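Local coordinates for sulfur oxidation protein soxB (Thermus thermophilus, PDB 2WDD), which probably hydrolyses the sulfur-sulfur bond of cysteine S-thiosulfonate at a two-manganese site in the sulfur oxidation (Sox) pathway, at residues P50-K56 against R553-P558; H359-A365 against I416-Y422; L446-S451 against P481-V486. All coordinates share one frame; numbering follows the deposited sequence. Where two conformers were deposited one is given.

The three contacts lie in different parts of a two-manganese enzyme of the 5'-nucleotidase family. Interaction 1 joins loops from near the two ends of the modelled chain, and both other contacts fall within the sequence it spans. Interaction 3, which fixes a turn against helix 439-453 in the C-terminal family region, is its closer neighbour: their centres are about 17 Å apart and their nearest atoms about 6 Å. Interaction 2 lies farther off, its centre about 31 Å from that of interaction 1 and about 37 Å from that of interaction 3. In interaction 2 the side chain of Y422 lies about 10 Å from that of the manganese ligand H38, and Y422 also lines a tertiary-butyl alcohol pocket.

Interaction 1: P50-K56 against R553-P558; sequences PNLIAPK and RNYRLP
N51 lays its side-chain amide over one face of the Y555 ring, ND2 sitting 3.2 Å from CE1 of Y555 with the two planes only 17° apart. The arrangement ties together two irregular loops that run roughly antiparallel, one following strand 29-34 and the other strand 548-550 near the C-terminus. The same amide reads the backbone of R556 at both ends. R556 N donates to N51 OD1 at 2.9 Å along an almost straight line, on a lone pair in the carbonyl plane, while N51 ND2 donates to R556 O. D375 takes a further bond from N51 ND2 and also binds Y555 OH, so one carboxylate holds both the amide and the phenol. A water links N51 OD1 to N554 O. Beside the amide, P50 CG packs against P558 CD, and I53 CD1 approaches the Y555 edge more loosely.

At the other end R553, its chain bent at chi2 (-76°), brings its guanidinium edge-on to the loop carbonyl of A54. Its NH2 also has a salt bridge to D479, whose carboxylate binds K56 N as well. A second water bridges A54 N and R553 NE, and R553 NH2 meets A54 O at 2.7 Å, within the guanidinium plane.

Interaction 2: H359-A365 against I416-Y422; sequences HLFTPLA and ITWDHLY. With TBU (tertiary-butyl alcohol), chain D.
Backbone bonds join H359-A365 to I416-Y422 at three places. A365 and I416 form an antiparallel hydrogen-bonded bridge, with I416 N donating to A365 O at 2.7 Å; one residue earlier, L364 N donates to I416 O, and A365 N is left buried without a partner in the model. Where the helix ending at F361 meets the start of helix 418-425, D419 N donates to L360 O at 3.0 Å, on a lone pair in the carbonyl plane. A water accepts from W418 N and donates to H359 O and T362 O, drawing the first turn of one helix to the last turn of the other.

Aromatic contacts gather round W418. H359 covers one face, its CE1 3.3 Å from W418 CD2; the imidazole and the five-membered ring are inclined by 31°, so the pair is oblique. L364 CD1 covers the opposite face in a CH-pi contact and also meets L421 CD1 tip to tip. With its CG anti to the backbone N (chi1 170°), H359 extends its ring to Y422, where NE2 and the Y422 hydroxyl OH share a hydrogen bond of 2.7 Å in the imidazole plane. L360 CD2 packs at the edge of the Y422 ring, 3.8 Å from CE2.

Outside these segments, helix 526-537 packs on W418 and L364, and Y527 meets Y422 edge-to-face. T417 is the N-cap of helix 418-425, its OG1 accepting a weak bond from H420 N while H420 ND1 accepts from T417 N: a capping box next to the H359, W418 and Y422 aromatic cluster, whose Y422 lines the tertiary-butyl alcohol pocket.

Interaction 3: L446-S451 against P481-V486; sequences LEDIAS and PTGERV
E447 reaches from helix 439-453 into the type II beta turn P481-E484, and its carboxylate accepts from the backbone N-H of G483 in the turn and of R485 and V486 just after it. Its CG is anti to the backbone N (chi1 -166°) and the chain bends at chi2, which turns the acid end towards the loop. OE2 accepts from R485 N at 2.9 Å through its syn lone pair. G483 N, also 2.9 Å from E447 OE2, comes from above the carboxylate plane and makes a more bent bond. The other oxygen, OE1, accepts from V486 N at 2.9 Å, on the syn side but 29° out of the plane. E484 N, which lies between these donors in sequence, is satisfied within the turn by P481 O. Three N-H groups thus grip one buried acid and fix its rotation, an environment that would be expected to stabilise its negative charge.

A water adds a fourth donor: it donates to E447 OE2 at 2.6 Å and to E447 O, and accepts from R485 NH1. The water bridges the E447 carboxylate and the R485 guanidinium, whose charged atoms are not in contact. The R485 chain runs extended from CG to NE past the methyl of A450; NE is bound by P478 O, and NH1 also donates to T482 OG1, pinning the arginine to its own loop.

Apolar packing closes the side nearer strand 472-476, whose L472 and Y474 touch L446 and V486 respectively. There V486 CG2 sits 3.9 Å from L446 CB and 4.3 Å from A450 CB.

Interaction 1: P50-K56 against R553-P558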
loop_
_atom_site.group_PDB
_atom_site.type_symbol
_atom_site.label_atom_id
_atom_site.label_comp_id
_atom_site.label_asym_id
_atom_site.label_seq_id
_atom_site.Cartn_x
_atom_site.Cartn_y
_atom_site.Cartn_z
ATOM N N PRO A 50 -0.934 -10.611 9.213
ATOM C CA PRO A 50 -1.031 -11.978 9.730
ATOM C C PRO A 50 -2.085 -12.784 8.948
ATOM O O PRO A 50 -2.032 -14.019 8.931
ATOM C CB PRO A 50 -1.459 -11.791 11.194
ATOM C CG PRO A 50 -1.249 -10.353 11.507
ATOM C CD PRO A 50 -1.251 -9.584 10.218
ATOM N N ASN A 51 -3.035 -12.100 8.299
ATOM C CA ASN A 51 -4.058 -12.809 7.524
ATOM C C ASN A 51 -4.363 -12.081 6.235
ATOM O O ASN A 51 -4.449 -10.843 6.218
ATOM C CB ASN A 51 -5.382 -12.927 8.286
ATOM C CG ASN A 51 -5.220 -13.580 9.635
ATOM O OD1 ASN A 51 -5.319 -14.806 9.766
ATOM N ND2 ASN A 51 -4.968 -12.763 10.654
ATOM N N LEU A 52 -4.530 -12.873 5.178
ATOM C CA LEU A 52 -4.988 -12.393 3.871
ATOM C C LEU A 52 -6.050 -13.416 3.471
ATOM O O LEU A 52 -5.789 -14.362 2.726
ATOM C CB LEU A 52 -3.862 -12.318 2.846
ATOM C CG LEU A 52 -2.881 -11.152 3.023
ATOM C CD1 LEU A 52 -1.708 -11.315 2.045
ATOM C CD2 LEU A 52 -3.614 -9.828 2.761
ATOM N N ILE A 53 -7.228 -13.256 4.059
ATOM C CA ILE A 53 -8.324 -14.191 3.871
ATOM C C ILE A 53 -8.923 -14.109 2.481
ATOM O O ILE A 53 -9.152 -13.026 1.948
ATOM C CB ILE A 53 -9.377 -13.987 4.961
ATOM C CG1 ILE A 53 -8.755 -14.249 6.330
ATOM C CG2 ILE A 53 -10.619 -14.841 4.709
ATOM C CD1 ILE A 53 -9.548 -13.658 7.490
ATOM N N ALA A 54 -9.203 -15.274 1.908
ATOM C CA ALA A 54 -9.770 -15.341 0.575
ATOM C C ALA A 54 -10.790 -16.454 0.521
ATOM O O ALA A 54 -10.732 -17.387 1.310
ATOM C CB ALA A 54 -8.684 -15.619 -0.431
ATOM N N PRO A 55 -11.731 -16.371 -0.431
ATOM C CA PRO A 55 -12.655 -17.496 -0.574
ATOM C C PRO A 55 -11.836 -18.657 -1.138
ATOM O O PRO A 55 -10.760 -18.452 -1.707
ATOM C CB PRO A 55 -13.652 -16.993 -1.626
ATOM C CG PRO A 55 -12.876 -16.029 -2.443
ATOM C CD PRO A 55 -11.874 -15.384 -1.517
ATOM N N LYS A 56 -12.327 -19.871 -0.951
ATOM C CA LYS A 56 -11.596 -21.058 -1.370
ATOM C C LYS A 56 -10.877 -21.033 -2.726
ATOM O O LYS A 56 -9.685 -21.324 -2.800
ATOM C CB LYS A 56 -12.436 -22.320 -1.153
ATOM C CG LYS A 56 -12.671 -22.603 0.324
ATOM C CD LYS A 56 -13.644 -23.753 0.569
ATOM C CE LYS A 56 -14.555 -23.986 -0.617
ATOM N NZ LYS A 56 -15.389 -25.198 -0.381
ATOM N N ARG A 553 -11.519 -21.059 8.483
ATOM C CA ARG A 553 -10.114 -20.630 8.471
ATOM C C ARG A 553 -9.590 -20.517 9.886
ATOM O O ARG A 553 -10.346 -20.254 10.814
ATOM C CB ARG A 553 -9.969 -19.237 7.831
ATOM C CG ARG A 553 -10.633 -19.052 6.485
ATOM C CD ARG A 553 -9.836 -19.703 5.375
ATOM N NE ARG A 553 -10.421 -19.338 4.095
ATOM C CZ ARG A 553 -11.546 -19.862 3.620
ATOM N NH1 ARG A 553 -12.177 -20.805 4.307
ATOM N NH2 ARG A 553 -12.035 -19.444 2.463
ATOM N N ASN A 554 -8.273 -20.615 10.027
ATOM C CA ASN A 554 -7.634 -20.362 11.304
ATOM C C ASN A 554 -7.224 -18.892 11.265
ATOM O O ASN A 554 -6.487 -18.476 10.377
ATOM C CB ASN A 554 -6.386 -21.221 11.438
ATOM C CG ASN A 554 -6.719 -22.637 11.828
ATOM O OD1 ASN A 554 -7.695 -22.869 12.543
ATOM N ND2 ASN A 554 -5.973 -23.595 11.290
ATOM N N TYR A 555 -7.710 -18.111 12.216
ATOM C CA TYR A 555 -7.372 -16.699 12.268
ATOM C C TYR A 555 -6.057 -16.562 13.028
ATOM O O TYR A 555 -5.940 -17.031 14.159
ATOM C CB TYR A 555 -8.485 -15.889 12.934
ATOM C CG TYR A 555 -8.187 -14.424 12.871
ATOM C CD1 TYR A 555 -8.360 -13.722 11.682
ATOM C CD2 TYR A 555 -7.508 -13.798 13.907
ATOM C CE1 TYR A 555 -7.981 -12.383 11.579
ATOM C CE2 TYR A 555 -7.124 -12.462 13.815
ATOM C CZ TYR A 555 -7.354 -11.768 12.634
ATOM O OH TYR A 555 -6.935 -10.459 12.509
ATOM N N ARG A 556 -5.051 -15.978 12.385
ATOM C CA ARG A 556 -3.721 -15.912 12.993
ATOM C C ARG A 556 -3.376 -14.578 13.625
ATOM O O ARG A 556 -3.801 -13.530 13.151
ATOM C CB ARG A 556 -2.636 -16.271 11.967
ATOM C CG ARG A 556 -2.830 -17.635 11.313
ATOM C CD ARG A 556 -2.630 -18.743 12.343
ATOM N NE ARG A 556 -1.312 -18.646 12.961
ATOM C CZ ARG A 556 -0.197 -19.123 12.416
ATOM N NH1 ARG A 556 -0.244 -19.767 11.254
ATOM N NH2 ARG A 556 0.968 -18.964 13.033
ATOM N N LEU A 557 -2.518 -14.632 14.640
ATOM C CA LEU A 557 -2.022 -13.438 15.297
ATOM C C LEU A 557 -0.508 -13.506 15.420
ATOM O O LEU A 557 0.079 -14.575 15.606
ATOM C CB LEU A 557 -2.601 -13.307 16.699
ATOM C CG LEU A 557 -4.086 -12.966 16.794
ATOM C CD1 LEU A 557 -4.525 -13.101 18.255
ATOM C CD2 LEU A 557 -4.353 -11.548 16.288
ATOM N N PRO A 558 0.138 -12.344 15.399
ATOM C CA PRO A 558 1.590 -12.350 15.579
ATOM C C PRO A 558 1.931 -12.353 17.064
ATOM O O PRO A 558 1.053 -12.224 17.912
ATOM C CB PRO A 558 1.999 -10.985 15.009
ATOM C CG PRO A 558 0.818 -10.105 15.369
ATOM C CD PRO A 558 -0.393 -10.988 15.156
HETATM O O HOH W 1 -7.258 -16.484 8.579
HETATM O O HOH W 2 -8.338 -17.605 3.517
#

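Interaction 2: H359-A365 against I416-Y422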
loop_
_atom_site.group_PDB
_atom_site.type_symbol
_atom_site.label_atom_id
_atom_site.label_comp_id
_atom_site.label_asym_id
_atom_site.label_seq_id
_atom_site.Cartn_x
_atom_site.Cartn_y
_atom_site.Cartn_z
ATOM N N HIS A 359 8.110 18.650 16.652
ATOM C CA HIS A 359 6.741 18.211 16.437
ATOM C C HIS A 359 6.713 16.754 15.998
ATOM O O HIS A 359 6.002 15.934 16.573
ATOM C CB HIS A 359 6.069 19.070 15.365
ATOM C CG HIS A 359 4.744 18.544 14.910
ATOM N ND1 HIS A 359 3.636 18.513 15.729
ATOM C CD2 HIS A 359 4.347 18.037 13.718
ATOM C CE1 HIS A 359 2.614 18.003 15.062
ATOM N NE2 HIS A 359 3.019 17.706 13.840
ATOM N N LEU A 360 7.487 16.447 14.967
ATOM C CA LEU A 360 7.503 15.107 14.396
ATOM C C LEU A 360 8.020 13.969 15.265
ATOM O O LEU A 360 7.499 12.857 15.185
ATOM C CB LEU A 360 8.273 15.106 13.075
ATOM C CG LEU A 360 7.625 15.801 11.876
ATOM C CD1 LEU A 360 8.569 15.795 10.690
ATOM C CD2 LEU A 360 6.301 15.139 11.509
ATOM N N PHE A 361 9.080 14.217 16.035
ATOM C CA PHE A 361 9.748 13.144 16.766
ATOM C C PHE A 361 9.706 13.045 18.287
ATOM O O PHE A 361 10.187 12.061 18.852
ATOM C CB PHE A 361 11.171 12.962 16.240
ATOM C CG PHE A 361 11.252 12.964 14.738
ATOM C CD1 PHE A 361 10.774 11.886 14.005
ATOM C CD2 PHE A 361 11.727 14.075 14.059
ATOM C CE1 PHE A 361 10.815 11.899 12.621
ATOM C CE2 PHE A 361 11.765 14.092 12.675
ATOM C CZ PHE A 361 11.306 13.005 11.957
ATOM N N THR A 362 9.111 14.021 18.961
ATOM C CA THR A 362 9.006 13.922 20.411
ATOM C C THR A 362 8.017 12.807 20.738
ATOM O O THR A 362 6.983 12.670 20.083
ATOM C CB THR A 362 8.588 15.256 21.052
ATOM O OG1 THR A 362 9.493 16.285 20.638
ATOM C CG2 THR A 362 8.617 15.143 22.577
ATOM N N PRO A 363 8.327 11.990 21.751
ATOM C CA PRO A 363 7.366 10.922 22.042
ATOM C C PRO A 363 6.035 11.460 22.549
ATOM O O PRO A 363 5.994 12.385 23.371
ATOM C CB PRO A 363 8.051 10.118 23.157
ATOM C CG PRO A 363 9.495 10.458 23.050
ATOM C CD PRO A 363 9.545 11.877 22.570
ATOM N N LEU A 364 4.949 10.873 22.057
ATOM C CA LEU A 364 3.617 11.218 22.512
ATOM C C LEU A 364 3.239 10.227 23.607
ATOM O O LEU A 364 2.636 10.592 24.615
ATOM C CB LEU A 364 2.612 11.138 21.368
ATOM C CG LEU A 364 2.698 12.205 20.280
ATOM C CD1 LEU A 364 1.811 11.797 19.121
ATOM C CD2 LEU A 364 2.259 13.562 20.842
ATOM N N ALA A 365 3.614 8.968 23.406
ATOM C CA ALA A 365 3.350 7.925 24.385
ATOM C C ALA A 365 4.229 6.739 24.042
ATOM O O ALA A 365 4.778 6.670 22.946
ATOM C CB ALA A 365 1.878 7.500 24.346
ATOM N N ILE A 416 5.542 6.313 20.336
ATOM C CA ILE A 416 4.703 6.733 19.214
ATOM C C ILE A 416 4.926 8.234 19.045
ATOM O O ILE A 416 4.826 8.993 20.014
ATOM C CB ILE A 416 3.214 6.460 19.478
ATOM C CG1 ILE A 416 2.969 4.984 19.788
ATOM C CG2 ILE A 416 2.360 6.931 18.293
ATOM C CD1 ILE A 416 1.599 4.701 20.384
ATOM N N THR A 417 5.194 8.655 17.815
ATOM C CA THR A 417 5.462 10.061 17.519
ATOM C C THR A 417 4.452 10.610 16.529
ATOM O O THR A 417 3.657 9.861 15.947
ATOM C CB THR A 417 6.869 10.222 16.930
ATOM O OG1 THR A 417 6.888 9.640 15.618
ATOM C CG2 THR A 417 7.909 9.533 17.810
ATOM N N TRP A 418 4.485 11.924 16.329
ATOM C CA TRP A 418 3.596 12.536 15.354
ATOM C C TRP A 418 3.887 11.952 13.973
ATOM O O TRP A 418 2.971 11.737 13.180
ATOM C CB TRP A 418 3.772 14.054 15.330
ATOM C CG TRP A 418 2.765 14.769 16.164
ATOM C CD1 TRP A 418 2.967 15.343 17.387
ATOM C CD2 TRP A 418 1.397 14.997 15.829
ATOM N NE1 TRP A 418 1.798 15.906 17.838
ATOM C CE2 TRP A 418 0.819 15.717 16.896
ATOM C CE3 TRP A 418 0.599 14.653 14.734
ATOM C CZ2 TRP A 418 -0.519 16.108 16.893
ATOM C CZ3 TRP A 418 -0.719 15.057 14.721
ATOM C CH2 TRP A 418 -1.269 15.777 15.797
ATOM N N ASP A 419 5.157 11.694 13.685
ATOM C CA ASP A 419 5.509 11.125 12.381
ATOM C C ASP A 419 4.785 9.794 12.178
ATOM O O ASP A 419 4.295 9.518 11.086
ATOM C CB ASP A 419 7.021 10.996 12.191
ATOM C CG ASP A 419 7.424 10.971 10.713
ATOM O OD1 ASP A 419 6.930 11.821 9.944
ATOM O OD2 ASP A 419 8.162 10.048 10.304
ATOM N N HIS A 420 4.654 9.006 13.245
ATOM C CA HIS A 420 3.907 7.751 13.156
ATOM C C HIS A 420 2.424 8.042 12.932
ATOM O O HIS A 420 1.763 7.369 12.144
ATOM C CB HIS A 420 4.048 6.912 14.429
ATOM C CG HIS A 420 5.438 6.424 14.696
ATOM N ND1 HIS A 420 6.034 6.554 15.931
ATOM C CD2 HIS A 420 6.317 5.738 13.924
ATOM C CE1 HIS A 420 7.227 5.990 15.906
ATOM N NE2 HIS A 420 7.430 5.497 14.696
ATOM N N LEU A 421 1.877 9.011 13.665
ATOM C CA LEU A 421 0.460 9.315 13.498
ATOM C C LEU A 421 0.180 9.676 12.037
ATOM O O LEU A 421 -0.844 9.278 11.483
ATOM C CB LEU A 421 0.019 10.458 14.413
ATOM C CG LEU A 421 0.081 10.211 15.920
ATOM C CD1 LEU A 421 -0.614 11.371 16.659
ATOM C CD2 LEU A 421 -0.542 8.872 16.271
ATOM N N TYR A 422 1.075 10.439 11.415
ATOM C CA TYR A 422 0.891 10.810 10.012
ATOM C C TYR A 422 1.085 9.598 9.095
ATOM O O TYR A 422 0.391 9.463 8.090
ATOM C CB TYR A 422 1.841 11.931 9.604
ATOM C CG TYR A 422 1.615 13.257 10.312
ATOM C CD1 TYR A 422 0.340 13.782 10.471
ATOM C CD2 TYR A 422 2.696 13.989 10.801
ATOM C CE1 TYR A 422 0.142 14.993 11.132
ATOM C CE2 TYR A 422 2.507 15.204 11.454
ATOM C CZ TYR A 422 1.232 15.696 11.608
ATOM O OH TYR A 422 1.048 16.900 12.250
HETATM O O TBU D . -0.501 18.283 9.179
HETATM C C TBU D . -0.534 19.650 8.770
HETATM C C1 TBU D . -0.188 20.559 9.933
HETATM C C2 TBU D . 0.486 19.849 7.651
HETATM C C3 TBU D . -1.942 20.003 8.288
HETATM O O HOH W 3 5.785 13.663 18.086
#

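Interaction 3: L446-S451 against P481-V486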
loop_
_atom_site.group_PDB
_atom_site.type_symbol
_atom_site.label_atom_id
_atom_site.label_comp_id
_atom_site.label_asym_id
_atom_site.label_seq_id
_atom_site.Cartn_x
_atom_site.Cartn_y
_atom_site.Cartn_z
ATOM N N LEU A 446 -20.795 -3.975 6.542
ATOM C CA LEU A 446 -19.891 -5.115 6.599
ATOM C C LEU A 446 -20.168 -6.129 5.492
ATOM O O LEU A 446 -19.245 -6.610 4.839
ATOM C CB LEU A 446 -19.967 -5.773 7.973
ATOM C CG LEU A 446 -19.257 -4.926 9.029
ATOM C CD1 LEU A 446 -19.514 -5.481 10.421
ATOM C CD2 LEU A 446 -17.753 -4.848 8.723
ATOM N N GLU A 447 -21.445 -6.428 5.260
ATOM C CA GLU A 447 -21.820 -7.369 4.206
ATOM C C GLU A 447 -21.385 -6.849 2.825
ATOM O O GLU A 447 -20.900 -7.610 1.990
ATOM C CB GLU A 447 -23.330 -7.645 4.245
ATOM C CG GLU A 447 -23.789 -8.841 3.440
ATOM C CD GLU A 447 -23.352 -10.169 4.035
ATOM O OE1 GLU A 447 -23.588 -10.407 5.242
ATOM O OE2 GLU A 447 -22.844 -10.999 3.264
ATOM N N ASP A 448 -21.555 -5.552 2.592
ATOM C CA ASP A 448 -21.181 -4.947 1.315
ATOM C C ASP A 448 -19.668 -5.017 1.108
ATOM O O ASP A 448 -19.185 -5.360 0.015
ATOM C CB ASP A 448 -21.657 -3.490 1.257
ATOM C CG ASP A 448 -23.170 -3.363 1.303
ATOM O OD1 ASP A 448 -23.864 -4.365 1.041
ATOM O OD2 ASP A 448 -23.668 -2.254 1.600
ATOM N N ILE A 449 -18.908 -4.696 2.147
ATOM C CA ILE A 449 -17.458 -4.783 2.004
ATOM C C ILE A 449 -17.065 -6.239 1.739
ATOM O O ILE A 449 -16.245 -6.513 0.865
ATOM C CB ILE A 449 -16.722 -4.252 3.230
ATOM C CG1 ILE A 449 -16.910 -2.736 3.344
ATOM C CG2 ILE A 449 -15.232 -4.581 3.110
ATOM C CD1 ILE A 449 -16.621 -2.207 4.717
ATOM N N ALA A 450 -17.664 -7.163 2.486
ATOM C CA ALA A 450 -17.355 -8.580 2.347
ATOM C C ALA A 450 -17.606 -9.075 0.925
ATOM O O ALA A 450 -16.819 -9.852 0.394
ATOM C CB ALA A 450 -18.142 -9.400 3.368
ATOM N N SER A 451 -18.689 -8.607 0.304
ATOM C CA SER A 451 -19.020 -9.006 -1.061
ATOM C C SER A 451 -17.948 -8.553 -2.051
ATOM O O SER A 451 -17.693 -9.220 -3.061
ATOM C CB SER A 451 -20.381 -8.433 -1.471
ATOM O OG SER A 451 -20.299 -7.035 -1.681
ATOM N N PRO A 481 -22.725 -17.169 0.582
ATOM C CA PRO A 481 -23.211 -16.325 -0.509
ATOM C C PRO A 481 -23.297 -14.881 -0.054
ATOM O O PRO A 481 -23.421 -14.605 1.144
ATOM C CB PRO A 481 -24.639 -16.843 -0.747
ATOM C CG PRO A 481 -24.717 -18.168 -0.106
ATOM C CD PRO A 481 -23.719 -18.164 1.020
ATOM N N THR A 482 -23.318 -13.959 -1.011
ATOM C CA THR A 482 -23.518 -12.563 -0.675
ATOM C C THR A 482 -24.816 -12.464 0.113
ATOM O O THR A 482 -25.824 -13.070 -0.257
ATOM C CB THR A 482 -23.592 -11.695 -1.928
ATOM O OG1 THR A 482 -22.282 -11.578 -2.490
ATOM C CG2 THR A 482 -24.132 -10.312 -1.584
ATOM N N GLY A 483 -24.787 -11.712 1.207
ATOM C CA GLY A 483 -25.936 -11.550 2.071
ATOM C C GLY A 483 -25.874 -12.455 3.290
ATOM O O GLY A 483 -26.599 -12.248 4.265
ATOM N N GLU A 484 -24.986 -13.446 3.242
ATOM C CA GLU A 484 -24.844 -14.400 4.334
ATOM C C GLU A 484 -23.417 -14.504 4.878
ATOM O O GLU A 484 -23.120 -15.393 5.671
ATOM C CB GLU A 484 -25.342 -15.780 3.887
ATOM C CG GLU A 484 -26.775 -15.750 3.350
ATOM C CD GLU A 484 -27.235 -17.088 2.795
ATOM O OE1 GLU A 484 -26.653 -18.122 3.181
ATOM O OE2 GLU A 484 -28.193 -17.103 1.987
ATOM N N ARG A 485 -22.538 -13.595 4.472
ATOM C CA ARG A 485 -21.152 -13.651 4.954
ATOM C C ARG A 485 -20.959 -13.111 6.358
ATOM O O ARG A 485 -20.043 -13.525 7.066
ATOM C CB ARG A 485 -20.195 -12.949 3.998
ATOM C CG ARG A 485 -20.059 -13.629 2.654
ATOM C CD ARG A 485 -18.933 -13.015 1.847
ATOM N NE ARG A 485 -18.756 -13.732 0.593
ATOM C CZ ARG A 485 -19.324 -13.371 -0.552
ATOM N NH1 ARG A 485 -20.083 -12.281 -0.602
ATOM N NH2 ARG A 485 -19.126 -14.096 -1.647
ATOM N N VAL A 486 -21.789 -12.151 6.742
ATOM C CA VAL A 486 -21.677 -11.511 8.045
ATOM C C VAL A 486 -22.830 -11.970 8.921
ATOM O O VAL A 486 -23.997 -11.756 8.591
ATOM C CB VAL A 486 -21.626 -9.976 7.900
ATOM C CG1 VAL A 486 -21.613 -9.291 9.264
ATOM C CG2 VAL A 486 -20.423 -9.561 7.060
HETATM O O HOH W 4 -21.109 -10.473 1.453
#